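Local coordinates for glyoxalase family protein (Bacillus cereus, PDB 1ZSW) that binds a zinc ion and, as a member of the glyoxalase/dioxygenase superfamily, is probably a metal-dependent enzyme whose reaction is not established, at residues 61-73 against 81-93. Numbering follows the deposited sequence. Where two conformers were deposited one is given.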
loop_
_atom_site.group_PDB
_atom_site.type_symbol
_atom_site.label_atom_id
_atom_site.label_comp_id
_atom_site.label_asym_id
_atom_site.label_seq_id
_atom_site.Cartn_x
_atom_site.Cartn_y
_atom_site.Cartn_z
ATOM N N VAL A 61 -4.777 10.133 -13.791
ATOM C CA VAL A 61 -3.428 10.652 -14.055
ATOM C C VAL A 61 -2.821 11.152 -12.759
ATOM O O VAL A 61 -3.541 11.409 -11.783
ATOM C CB VAL A 61 -3.413 11.765 -15.138
ATOM C CG1 VAL A 61 -3.874 11.217 -16.513
ATOM C CG2 VAL A 61 -4.216 13.015 -14.709
ATOM N N ASN A 62 -1.493 11.209 -12.731
ATOM C CA ASN A 62 -0.736 11.748 -11.600
ATOM C C ASN A 62 -1.161 13.196 -11.451
ATOM O O ASN A 62 -1.042 13.969 -12.401
ATOM C CB ASN A 62 0.755 11.626 -11.905
ATOM C CG ASN A 62 1.661 12.141 -10.772
ATOM O OD1 ASN A 62 1.222 12.827 -9.859
ATOM N ND2 ASN A 62 2.951 11.799 -10.849
ATOM N N GLN A 63 -1.715 13.534 -10.286
ATOM C CA GLN A 63 -2.266 14.877 -10.075
ATOM C C GLN A 63 -1.170 15.931 -10.151
ATOM O O GLN A 63 -1.447 17.078 -10.487
ATOM C CB GLN A 63 -3.051 14.972 -8.754
ATOM C CG GLN A 63 -4.352 14.147 -8.776
ATOM C CD GLN A 63 -5.066 14.069 -7.425
ATOM O OE1 GLN A 63 -5.911 13.194 -7.205
ATOM N NE2 GLN A 63 -4.744 14.981 -6.527
ATOM N N ASP A 64 0.066 15.517 -9.862
ATOM C CA ASP A 64 1.241 16.399 -9.913
ATOM C C ASP A 64 1.887 16.417 -11.312
ATOM O O ASP A 64 2.818 17.190 -11.558
ATOM C CB ASP A 64 2.276 15.994 -8.845
ATOM C CG ASP A 64 1.737 16.089 -7.410
ATOM O OD1 ASP A 64 0.714 16.782 -7.176
ATOM O OD2 ASP A 64 2.352 15.477 -6.502
ATOM N N ASP A 65 1.390 15.561 -12.212
ATOM C CA ASP A 65 1.886 15.454 -13.601
ATOM C C ASP A 65 0.864 14.728 -14.492
ATOM O O ASP A 65 0.952 13.514 -14.694
ATOM C CB ASP A 65 3.254 14.741 -13.640
ATOM C CG ASP A 65 3.834 14.626 -15.054
ATOM O OD1 ASP A 65 3.170 15.009 -16.044
ATOM O OD2 ASP A 65 4.973 14.111 -15.182
ATOM N N PRO A 66 -0.134 15.465 -14.999
ATOM C CA PRO A 66 -1.222 14.941 -15.828
ATOM C C PRO A 66 -0.830 14.176 -17.105
ATOM O O PRO A 66 -1.715 13.661 -17.790
ATOM C CB PRO A 66 -2.023 16.201 -16.177
ATOM C CG PRO A 66 -1.739 17.135 -15.035
ATOM C CD PRO A 66 -0.297 16.908 -14.740
ATOM N N SER A 67 0.466 14.083 -17.418
ATOM C CA SER A 67 0.909 13.327 -18.602
ATOM C C SER A 67 1.125 11.829 -18.301
ATOM O O SER A 67 1.327 11.008 -19.218
ATOM C CB SER A 67 2.194 13.926 -19.171
ATOM O OG SER A 67 3.307 13.649 -18.343
ATOM N N MET A 68 1.047 11.480 -17.015
ATOM C CA MET A 68 1.393 10.156 -16.548
ATOM C C MET A 68 0.152 9.435 -16.043
ATOM O O MET A 68 -0.530 9.979 -15.197
ATOM C CB MET A 68 2.370 10.365 -15.384
ATOM C CG MET A 68 2.838 9.161 -14.695
ATOM S SD MET A 68 3.987 9.647 -13.397
ATOM C CE MET A 68 5.183 10.713 -14.232
ATOM N N TYR A 69 -0.117 8.205 -16.523
ATOM C CA TYR A 69 -1.205 7.396 -15.954
ATOM C C TYR A 69 -0.930 7.085 -14.494
ATOM O O TYR A 69 0.224 6.878 -14.086
ATOM C CB TYR A 69 -1.364 6.062 -16.677
ATOM C CG TYR A 69 -2.310 6.000 -17.888
ATOM C CD1 TYR A 69 -1.845 5.593 -19.131
ATOM C CD2 TYR A 69 -3.662 6.305 -17.756
ATOM C CE1 TYR A 69 -2.706 5.501 -20.228
ATOM C CE2 TYR A 69 -4.534 6.222 -18.850
ATOM C CZ TYR A 69 -4.050 5.805 -20.069
ATOM O OH TYR A 69 -4.915 5.726 -21.148
ATOM N N HIS A 70 -2.006 7.045 -13.722
ATOM C CA HIS A 70 -2.009 6.572 -12.359
ATOM C C HIS A 70 -3.176 5.575 -12.261
ATOM O O HIS A 70 -4.342 5.933 -12.401
ATOM C CB HIS A 70 -2.132 7.740 -11.354
ATOM C CG HIS A 70 -1.867 7.360 -9.935
ATOM N ND1 HIS A 70 -2.167 8.192 -8.871
ATOM C CD2 HIS A 70 -1.359 6.223 -9.394
ATOM C CE1 HIS A 70 -1.819 7.596 -7.741
ATOM N NE2 HIS A 70 -1.339 6.398 -8.030
ATOM N N LEU A 71 -2.862 4.290 -12.064
ATOM C CA LEU A 71 -3.870 3.246 -12.032
ATOM C C LEU A 71 -4.005 2.639 -10.631
ATOM O O LEU A 71 -2.983 2.358 -9.970
ATOM C CB LEU A 71 -3.481 2.124 -13.023
ATOM C CG LEU A 71 -3.013 2.524 -14.427
ATOM C CD1 LEU A 71 -2.774 1.252 -15.174
ATOM C CD2 LEU A 71 -4.082 3.360 -15.145
ATOM N N PHE A 72 -5.233 2.550 -10.096
ATOM C CA PHE A 72 -5.435 1.920 -8.782
ATOM C C PHE A 72 -6.158 0.610 -9.012
ATOM O O PHE A 72 -7.041 0.491 -9.897
ATOM C CB PHE A 72 -6.345 2.735 -7.822
ATOM C CG PHE A 72 -5.747 4.012 -7.272
ATOM C CD1 PHE A 72 -5.668 5.153 -8.064
ATOM C CD2 PHE A 72 -5.346 4.091 -5.932
ATOM C CE1 PHE A 72 -5.165 6.349 -7.547
ATOM C CE2 PHE A 72 -4.835 5.290 -5.396
ATOM C CZ PHE A 72 -4.744 6.419 -6.213
ATOM N N TYR A 73 -5.741 -0.385 -8.223
ATOM C CA TYR A 73 -6.409 -1.694 -8.099
ATOM C C TYR A 73 -6.767 -1.941 -6.640
ATOM O O TYR A 73 -6.062 -1.505 -5.723
ATOM C CB TYR A 73 -5.438 -2.785 -8.575
ATOM C CG TYR A 73 -4.880 -2.530 -9.969
ATOM C CD1 TYR A 73 -3.669 -1.838 -10.146
ATOM C CD2 TYR A 73 -5.598 -2.929 -11.130
ATOM C CE1 TYR A 73 -3.141 -1.589 -11.403
ATOM C CE2 TYR A 73 -5.078 -2.659 -12.414
ATOM C CZ TYR A 73 -3.850 -1.992 -12.529
ATOM O OH TYR A 73 -3.275 -1.721 -13.739
ATOM N N GLY A 81 -6.795 0.137 2.551
ATOM C CA GLY A 81 -6.277 -1.184 2.924
ATOM C C GLY A 81 -6.173 -2.159 1.752
ATOM O O GLY A 81 -5.491 -3.195 1.864
ATOM N N THR A 82 -6.818 -1.858 0.629
ATOM C CA THR A 82 -6.846 -2.796 -0.477
ATOM C C THR A 82 -6.143 -2.256 -1.717
ATOM O O THR A 82 -5.925 -2.997 -2.679
ATOM C CB THR A 82 -8.315 -3.216 -0.884
ATOM O OG1 THR A 82 -8.963 -2.131 -1.577
ATOM C CG2 THR A 82 -9.110 -3.659 0.317
ATOM N N GLU A 83 -5.757 -0.971 -1.667
ATOM C CA GLU A 83 -5.374 -0.226 -2.840
ATOM C C GLU A 83 -3.889 -0.371 -3.158
ATOM O O GLU A 83 -3.051 0.036 -2.334
ATOM C CB GLU A 83 -5.622 1.274 -2.568
ATOM C CG GLU A 83 -7.055 1.613 -2.130
ATOM C CD GLU A 83 -7.193 3.047 -1.624
ATOM O OE1 GLU A 83 -6.303 3.881 -1.922
ATOM O OE2 GLU A 83 -8.177 3.327 -0.907
ATOM N N LEU A 84 -3.584 -0.908 -4.350
ATOM C CA LEU A 84 -2.235 -0.866 -4.935
ATOM C C LEU A 84 -2.331 0.068 -6.119
ATOM O O LEU A 84 -3.175 -0.117 -6.988
ATOM C CB LEU A 84 -1.769 -2.248 -5.419
ATOM C CG LEU A 84 -1.836 -3.502 -4.547
ATOM C CD1 LEU A 84 -0.719 -4.505 -4.935
ATOM C CD2 LEU A 84 -1.863 -3.288 -3.048
ATOM N N SER A 85 -1.485 1.082 -6.139
ATOM C CA SER A 85 -1.547 2.001 -7.281
ATOM C C SER A 85 -0.189 2.072 -7.976
ATOM O O SER A 85 0.857 1.786 -7.356
ATOM C CB SER A 85 -2.023 3.362 -6.815
ATOM O OG SER A 85 -0.929 4.170 -6.436
ATOM N N PHE A 86 -0.217 2.396 -9.271
ATOM C CA PHE A 86 0.975 2.413 -10.106
ATOM C C PHE A 86 0.976 3.647 -10.977
ATOM O O PHE A 86 -0.050 3.955 -11.577
ATOM C CB PHE A 86 0.952 1.177 -11.028
ATOM C CG PHE A 86 1.127 -0.117 -10.301
ATOM C CD1 PHE A 86 2.409 -0.668 -10.219
ATOM C CD2 PHE A 86 0.041 -0.783 -9.707
ATOM C CE1 PHE A 86 2.612 -1.829 -9.531
ATOM C CE2 PHE A 86 0.257 -2.033 -9.005
ATOM C CZ PHE A 86 1.548 -2.523 -8.953
ATOM N N PHE A 87 2.121 4.323 -11.037
ATOM C CA PHE A 87 2.355 5.440 -11.981
ATOM C C PHE A 87 3.045 4.802 -13.156
ATOM O O PHE A 87 4.047 4.109 -12.975
ATOM C CB PHE A 87 3.292 6.466 -11.328
ATOM C CG PHE A 87 2.679 7.130 -10.134
ATOM C CD1 PHE A 87 3.014 6.712 -8.836
ATOM C CD2 PHE A 87 1.742 8.147 -10.306
ATOM C CE1 PHE A 87 2.429 7.326 -7.722
ATOM C CE2 PHE A 87 1.151 8.759 -9.194
ATOM C CZ PHE A 87 1.506 8.344 -7.915
ATOM N N GLU A 88 2.526 5.036 -14.360
ATOM C CA GLU A 88 3.175 4.499 -15.549
ATOM C C GLU A 88 4.182 5.510 -16.044
ATOM O O GLU A 88 3.814 6.635 -16.374
ATOM C CB GLU A 88 2.184 4.185 -16.688
ATOM C CG GLU A 88 2.948 3.601 -17.907
ATOM C CD GLU A 88 2.168 3.651 -19.237
ATOM O OE1 GLU A 88 2.173 2.649 -19.987
ATOM O OE2 GLU A 88 1.556 4.683 -19.521
ATOM N N ILE A 89 5.441 5.097 -16.149
ATOM C CA ILE A 89 6.507 5.997 -16.601
ATOM C C ILE A 89 7.221 5.233 -17.712
ATOM O O ILE A 89 8.133 4.485 -17.447
ATOM C CB ILE A 89 7.463 6.354 -15.442
ATOM C CG1 ILE A 89 6.627 6.939 -14.270
ATOM C CG2 ILE A 89 8.600 7.306 -15.921
ATOM C CD1 ILE A 89 7.406 7.500 -13.120
ATOM N N PRO A 90 6.740 5.373 -18.963
ATOM C CA PRO A 90 7.222 4.562 -20.091
ATOM C C PRO A 90 8.735 4.476 -20.330
ATOM O O PRO A 90 9.195 3.435 -20.812
ATOM C CB PRO A 90 6.484 5.195 -21.295
ATOM C CG PRO A 90 5.182 5.624 -20.677
ATOM C CD PRO A 90 5.638 6.259 -19.379
ATOM N N LEU A 91 9.494 5.514 -20.005
ATOM C CA LEU A 91 10.959 5.481 -20.231
ATOM C C LEU A 91 11.782 5.130 -19.002
ATOM O O LEU A 91 13.008 5.192 -19.033
ATOM C CB LEU A 91 11.450 6.803 -20.780
ATOM C CG LEU A 91 10.864 7.187 -22.136
ATOM C CD1 LEU A 91 11.296 8.553 -22.405
ATOM C CD2 LEU A 91 11.358 6.259 -23.221
ATOM N N VAL A 92 11.105 4.767 -17.918
ATOM C CA VAL A 92 11.831 4.382 -16.711
ATOM C C VAL A 92 12.739 3.181 -16.917
ATOM O O VAL A 92 12.419 2.300 -17.700
ATOM C CB VAL A 92 10.844 4.175 -15.513
ATOM C CG1 VAL A 92 10.150 2.845 -15.610
ATOM C CG2 VAL A 92 11.648 4.319 -14.198
ATOM N N GLY A 93 13.865 3.157 -16.191
ATOM C CA GLY A 93 14.800 2.029 -16.201
ATOM C C GLY A 93 14.476 0.943 -15.179
ATOM O O GLY A 93 13.388 0.942 -14.546
HETATM O O HOH W 1 1.803 7.011 -18.428
#
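F87 lays its ring over the imidazole of H70 in a face-to-face stack, centroids 3.9 Å apart and planes only 20° from parallel. The two form a non-hydrogen-bonded pair of the antiparallel hairpin 69-74/83-88, their side chains running alongside each other. With CG anti to its carbonyl carbon (chi1 -65°), F87 leans towards H70, bringing CE2 over the middle of the imidazole; F72 CE1 lies over the opposite face, offset toward the rim of the imidazole. H70 NE2 is hydrogen-bonded to S85 OG, 2.8 Å away, at the edge of the imidazole, and S85 OG also bonds to S35 on strand 31-38. S85 CB in turn sits over the F72 ring in a CH-pi contact, 3.7 Å from its centroid.

The N62 side chain crosses F87 at about a right angle, its amide plane inclined 47° to the ring, with N62 CG 3.8 Å from F87 CE2; M68 SD meets the same ring obliquely as a Met-aromatic contact. On the other sheet face, which helix 41-51 covers, Y73 turns its edge to F86, CE1 to CD2 3.7 Å. Y73 N bonds to L84 O and L84 N to Y73 O, both at 2.9 Å. Beyond the last bridge, E88 N still bonds to Y69 O, E88 OE2 lies 3.5 Å from Y69 CD1 at the ring edge, and a water joins Y69 N to E88 O and OE2. OE1 of E88 accepts from the backbone N of A41.

E83 reaches H33, a zinc ligand, and F87 lies near H246, another. Bordering the metal site, the F87 stack, F72 CE1 and the NE2 bond would together hold H70 in its rotation.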